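Local coordinates for malonyl Coa-acyl carrier protein transacylase (Vibrio cholerae, PDB 3HJV) that probably transfers the malonyl group from malonyl-CoA to acyl carrier protein, the step that supplies malonyl units for fatty acid synthesis, at residues A[39-44]-A[110-115]; A[116-121]-A[219-224]. All coordinates share one frame; numbering follows the deposited sequence.

Contact 1: residues A[39-44]-A[110-115]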
loop_
_atom_site.group_PDB
_atom_site.type_symbol
_atom_site.label_atom_id
_atom_site.label_comp_id
_atom_site.label_asym_id
_atom_site.label_seq_id
_atom_site.Cartn_x
_atom_site.Cartn_y
_atom_site.Cartn_z
ATOM N N ALA A 39 -15.384 -10.467 12.818
ATOM C CA ALA A 39 -16.644 -11.176 12.582
ATOM C C ALA A 39 -17.845 -10.209 12.749
ATOM O O ALA A 39 -18.815 -10.254 11.981
ATOM C CB ALA A 39 -16.749 -12.407 13.531
ATOM N N GLU A 40 -17.781 -9.346 13.757
ATOM C CA GLU A 40 -18.801 -8.302 13.963
ATOM C C GLU A 40 -18.858 -7.371 12.759
ATOM O O GLU A 40 -19.931 -7.060 12.291
ATOM C CB GLU A 40 -18.544 -7.499 15.237
ATOM C CG GLU A 40 -18.790 -8.287 16.483
ATOM C CD GLU A 40 -18.299 -7.613 17.761
ATOM O OE1 GLU A 40 -17.688 -6.519 17.742
ATOM O OE2 GLU A 40 -18.511 -8.240 18.819
ATOM N N ALA A 41 -17.702 -6.957 12.230
ATOM C CA ALA A 41 -17.677 -6.139 11.025
ATOM C C ALA A 41 -18.312 -6.860 9.842
ATOM O O ALA A 41 -19.074 -6.289 9.060
ATOM C CB ALA A 41 -16.232 -5.718 10.686
ATOM N N SER A 42 -17.957 -8.120 9.679
ATOM C CA SER A 42 -18.477 -8.929 8.582
ATOM C C SER A 42 -20.012 -9.064 8.598
ATOM O O SER A 42 -20.638 -9.094 7.533
ATOM C CB SER A 42 -17.829 -10.305 8.604
ATOM O OG SER A 42 -16.439 -10.218 8.370
ATOM N N GLU A 43 -20.577 -9.182 9.793
ATOM C CA GLU A 43 -22.031 -9.232 9.980
ATOM C C GLU A 43 -22.676 -8.012 9.319
ATOM O O GLU A 43 -23.656 -8.134 8.584
ATOM C CB GLU A 43 -22.346 -9.281 11.486
ATOM C CG GLU A 43 -21.949 -10.618 12.113
ATOM C CD GLU A 43 -21.758 -10.624 13.641
ATOM O OE1 GLU A 43 -22.231 -9.720 14.369
ATOM O OE2 GLU A 43 -21.119 -11.592 14.121
ATOM N N VAL A 44 -22.083 -6.844 9.541
ATOM C CA VAL A 44 -22.581 -5.568 9.032
ATOM C C VAL A 44 -22.371 -5.405 7.528
ATOM O O VAL A 44 -23.222 -4.873 6.819
ATOM C CB VAL A 44 -21.814 -4.362 9.712
ATOM C CG1 VAL A 44 -22.196 -3.037 9.048
ATOM C CG2 VAL A 44 -22.056 -4.316 11.219
ATOM N N ILE A 110 -18.999 6.157 19.272
ATOM C CA ILE A 110 -19.781 5.446 18.237
ATOM C C ILE A 110 -19.715 3.933 18.475
ATOM O O ILE A 110 -18.641 3.408 18.758
ATOM C CB ILE A 110 -19.207 5.712 16.807
ATOM C CG1 ILE A 110 -18.808 7.173 16.603
ATOM C CG2 ILE A 110 -20.217 5.275 15.727
ATOM C CD1 ILE A 110 -18.085 7.456 15.250
ATOM N N ASP A 111 -20.853 3.240 18.346
ATOM C CA ASP A 111 -20.936 1.793 18.410
ATOM C C ASP A 111 -20.134 1.204 17.253
ATOM O O ASP A 111 -20.206 1.692 16.139
ATOM C CB ASP A 111 -22.392 1.386 18.219
ATOM C CG ASP A 111 -22.562 -0.075 18.051
ATOM O OD1 ASP A 111 -22.448 -0.798 19.065
ATOM O OD2 ASP A 111 -22.843 -0.508 16.900
ATOM N N PHE A 112 -19.359 0.163 17.527
ATOM C CA PHE A 112 -18.464 -0.405 16.520
ATOM C C PHE A 112 -19.156 -0.847 15.239
ATOM O O PHE A 112 -18.733 -0.474 14.159
ATOM C CB PHE A 112 -17.633 -1.564 17.112
ATOM C CG PHE A 112 -16.780 -2.282 16.097
ATOM C CD1 PHE A 112 -15.721 -1.641 15.472
ATOM C CD2 PHE A 112 -17.046 -3.597 15.754
ATOM C CE1 PHE A 112 -14.960 -2.299 14.519
ATOM C CE2 PHE A 112 -16.268 -4.257 14.805
ATOM C CZ PHE A 112 -15.223 -3.616 14.194
ATOM N N LYS A 113 -20.227 -1.621 15.358
ATOM C CA LYS A 113 -20.935 -2.090 14.176
ATOM C C LYS A 113 -21.537 -0.933 13.379
ATOM O O LYS A 113 -21.475 -0.946 12.141
ATOM C CB LYS A 113 -21.975 -3.148 14.560
ATOM C CG LYS A 113 -21.322 -4.447 14.985
ATOM C CD LYS A 113 -22.335 -5.607 15.097
ATOM C CE LYS A 113 -23.333 -5.402 16.209
ATOM N NZ LYS A 113 -22.683 -5.316 17.556
ATOM N N GLN A 114 -22.094 0.076 14.062
ATOM C CA GLN A 114 -22.596 1.270 13.345
ATOM C C GLN A 114 -21.464 2.025 12.629
ATOM O O GLN A 114 -21.652 2.484 11.476
ATOM C CB GLN A 114 -23.385 2.186 14.284
ATOM C CG GLN A 114 -24.725 1.556 14.663
ATOM C CD GLN A 114 -25.621 2.473 15.467
ATOM O OE1 GLN A 114 -25.144 3.279 16.255
ATOM N NE2 GLN A 114 -26.944 2.367 15.252
ATOM N N ALA A 115 -20.299 2.102 13.276
ATOM C CA ALA A 115 -19.110 2.763 12.690
ATOM C C ALA A 115 -18.638 2.049 11.439
ATOM O O ALA A 115 -18.185 2.680 10.490
ATOM C CB ALA A 115 -17.962 2.873 13.696
#
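Phe112 swings its ring across to Glu40 and Ala41 because CG stands anti to the backbone N (chi1 175°), while Glu40 places CG anti to its own carbonyl carbon and runs on extended to meet it. Glu40 CB arrives at the ring edge, in plane, 4.0 Å from Phe112 CE2, and its carboxylate, turned 52° from the ring, brings OE1 to 3.6 Å from Phe112 CD2. That oxygen is salt-bridged to Arg80, which also makes a cation-pi contact with Phe112, so one guanidinium serves both partners. Deeper in, Ala41 CB lies 4.2 Å from Phe112 CZ. Lys113 supplies the outer half with its aliphatic chain: Val44 CG2 packs on Lys113 CB at 3.5 Å, and the chain then bends at both of its last torsions. Its NZ ends 5.1 Å from Glu40 OE1, too far for a salt bridge, so any attraction is probably a diffuse one. Asp111 N-caps helix 112-128, its OD2 accepting from Gln114 N at 3.0 Å. The contact thus lays helix 32-45 against the first turn of helix 112-128, with Ala73 and Val76 of helix 64-84 and Val105 of helix 98-106 also packing on Phe112.

Contact 2: residues A[116-121]-A[219-224]; sequences IKLVEL and KTLAEL
Leu118 meets Leu221 in the tightly packed, buried half of this contact, and Leu121 meets Thr220 on its partly exposed margin. A chi1 of -180°, which sets CG trans to the amide nitrogen of Leu118, lets both methyls of the fork touch residues of 219-224. CD2 presses on Leu221 CD2 at 3.5 Å, closer than carbons usually come, the two side chains crossing at about a right angle. In the modelled conformer, one of two, Leu224 CD1 lies 4.0 Å from Leu118 CD2, a looser and less certain touch. Leu118 and Leu221 are both buried, and this patch is purely apolar.

Toward solvent the chemistry changes. Leu121 and Thr220 approach tip to tip, and even on this margin the fit is short: Leu121 CD2 lies 3.1 Å from Thr220 OG1. A methyl against a hydroxyl oxygen makes a close contact but no hydrogen bond. From Leu221 the backbone folds into a type I beta turn ending at Leu224, and Lys249 donates to the carbonyl oxygens of both residues, pinning the two ends of the turn. The contact therefore joins the middle of helix 112-128 to the C-terminal end of helix 211-221, with Tyr101 of helix 98-106 touching Leu118 and Leu252 and Ile253 of helix 245-255 packing on Leu221.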
loop_
_atom_site.group_PDB
_atom_site.type_symbol
_atom_site.label_atom_id
_atom_site.label_comp_id
_atom_site.label_asym_id
_atom_site.label_seq_id
_atom_site.Cartn_x
_atom_site.Cartn_y
_atom_site.Cartn_z
ATOM N N ILE A 116 -18.664 0.727 11.464
ATOM C CA ILE A 116 -18.263 -0.060 10.285
ATOM C C ILE A 116 -19.153 0.295 9.090
ATOM O O ILE A 116 -18.645 0.508 7.987
ATOM C CB ILE A 116 -18.289 -1.572 10.572
ATOM C CG1 ILE A 116 -17.097 -1.995 11.434
ATOM C CG2 ILE A 116 -18.282 -2.374 9.271
ATOM C CD1 ILE A 116 -15.686 -2.015 10.724
ATOM N N LYS A 117 -20.469 0.343 9.308
ATOM C CA LYS A 117 -21.424 0.729 8.256
ATOM C C LYS A 117 -21.138 2.140 7.767
ATOM O O LYS A 117 -21.117 2.402 6.569
ATOM C CB LYS A 117 -22.867 0.707 8.776
ATOM C CG LYS A 117 -23.660 -0.562 8.525
ATOM C CD LYS A 117 -25.140 -0.308 8.868
ATOM C CE LYS A 117 -26.088 -1.434 8.467
ATOM N NZ LYS A 117 -25.827 -2.701 9.160
ATOM N N LEU A 118 -20.898 3.030 8.721
ATOM C CA LEU A 118 -20.652 4.420 8.440
ATOM C C LEU A 118 -19.450 4.626 7.564
ATOM O O LEU A 118 -19.524 5.381 6.584
ATOM C CB LEU A 118 -20.467 5.162 9.770
ATOM C CG LEU A 118 -20.200 6.654 9.740
ATOM C CD1 LEU A 118 -21.240 7.379 8.897
ATOM C CD2 LEU A 118 -20.143 7.207 11.196
ATOM N N VAL A 119 -18.315 3.983 7.902
ATOM C CA VAL A 119 -17.094 4.190 7.103
ATOM C C VAL A 119 -17.177 3.501 5.727
ATOM O O VAL A 119 -16.598 3.969 4.757
ATOM C CB VAL A 119 -15.777 3.862 7.859
ATOM C CG1 VAL A 119 -15.657 4.740 9.144
ATOM C CG2 VAL A 119 -15.651 2.370 8.198
ATOM N N GLU A 120 -17.886 2.385 5.641
ATOM C CA GLU A 120 -18.140 1.798 4.315
ATOM C C GLU A 120 -18.866 2.821 3.442
ATOM O O GLU A 120 -18.455 3.086 2.315
ATOM C CB GLU A 120 -18.974 0.541 4.400
ATOM C CG GLU A 120 -19.236 -0.045 3.019
ATOM C CD GLU A 120 -20.054 -1.318 3.041
ATOM O OE1 GLU A 120 -21.173 -1.291 3.625
ATOM O OE2 GLU A 120 -19.595 -2.320 2.431
ATOM N N LEU A 121 -19.913 3.426 3.986
ATOM C CA LEU A 121 -20.685 4.440 3.275
ATOM C C LEU A 121 -19.815 5.659 2.944
ATOM O O LEU A 121 -19.877 6.183 1.828
ATOM C CB LEU A 121 -21.880 4.894 4.115
ATOM C CG LEU A 121 -22.708 6.026 3.487
ATOM C CD1 LEU A 121 -23.302 5.627 2.184
ATOM C CD2 LEU A 121 -23.809 6.557 4.428
ATOM N N LYS A 219 -26.797 12.868 6.449
ATOM C CA LYS A 219 -28.089 12.217 6.552
ATOM C C LYS A 219 -27.989 10.894 7.310
ATOM O O LYS A 219 -28.902 10.528 8.036
ATOM C CB LYS A 219 -28.684 11.970 5.168
ATOM C CG LYS A 219 -28.956 13.207 4.381
ATOM C CD LYS A 219 -29.658 12.869 3.056
ATOM C CE LYS A 219 -30.065 14.114 2.270
ATOM N NZ LYS A 219 -28.892 14.818 1.669
ATOM N N THR A 220 -26.911 10.159 7.097
ATOM C CA THR A 220 -26.702 8.924 7.812
ATOM C C THR A 220 -26.261 9.159 9.251
ATOM O O THR A 220 -26.693 8.437 10.139
ATOM C CB THR A 220 -25.724 7.993 7.092
ATOM O OG1 THR A 220 -26.350 7.540 5.879
ATOM C CG2 THR A 220 -25.459 6.790 7.960
ATOM N N LEU A 221 -25.431 10.176 9.489
ATOM C CA LEU A 221 -24.997 10.468 10.857
ATOM C C LEU A 221 -26.179 10.816 11.745
ATOM O O LEU A 221 -26.146 10.564 12.946
ATOM C CB LEU A 221 -23.962 11.595 10.911
ATOM C CG LEU A 221 -22.536 11.188 10.521
ATOM C CD1 LEU A 221 -21.654 12.402 10.487
ATOM C CD2 LEU A 221 -21.944 10.176 11.507
ATOM N N ALA A 222 -27.232 11.371 11.148
ATOM C CA ALA A 222 -28.457 11.733 11.870
ATOM C C ALA A 222 -29.158 10.486 12.437
ATOM O O ALA A 222 -29.972 10.597 13.338
ATOM C CB ALA A 222 -29.415 12.512 10.951
ATOM N N GLU A 223 -28.847 9.321 11.885
ATOM C CA GLU A 223 -29.447 8.052 12.309
ATOM C C GLU A 223 -28.609 7.198 13.275
ATOM O O GLU A 223 -29.069 6.141 13.688
ATOM C CB GLU A 223 -29.728 7.224 11.045
ATOM C CG GLU A 223 -30.719 7.861 10.123
ATOM C CD GLU A 223 -30.952 7.059 8.855
ATOM O OE1 GLU A 223 -30.046 6.271 8.463
ATOM O OE2 GLU A 223 -32.034 7.232 8.256
ATOM N N LEU A 224 -27.403 7.646 13.623
ATOM C CA LEU A 224 -26.504 6.895 14.495
ATOM C C LEU A 224 -26.330 7.600 15.828
ATOM O O LEU A 224 -26.076 8.798 15.853
ATOM C CB LEU A 224 -25.143 6.762 13.826
ATOM C CG LEU A 224 -25.265 6.154 12.442
ATOM C CD1 LEU A 224 -23.943 6.184 11.711
ATOM C CD2 LEU A 224 -25.824 4.734 12.568
#

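How the contacts relate
Both contacts use helix 112-128, contact 1 its first turn and contact 2 the turns that follow, and they lie on the same side of the chain's centre with their own centres about 11 Å apart. Each has two buried members, but contact 1 also takes in an exposed residue, Glu43, whereas none of the touching residues of contact 2 is exposed. The chemistry follows: contact 1 mixes an aromatic ring with charged side chains and the aliphatic part of a lysine; contact 2 is almost wholly apolar, with one threonine hydroxyl at its margin. They also meet directly, Ala41 CB lying 3.7 Å from Ile116 CD1. The shared helix thus links helix 32-45 to helix 211-221 within the acyltransferase domain.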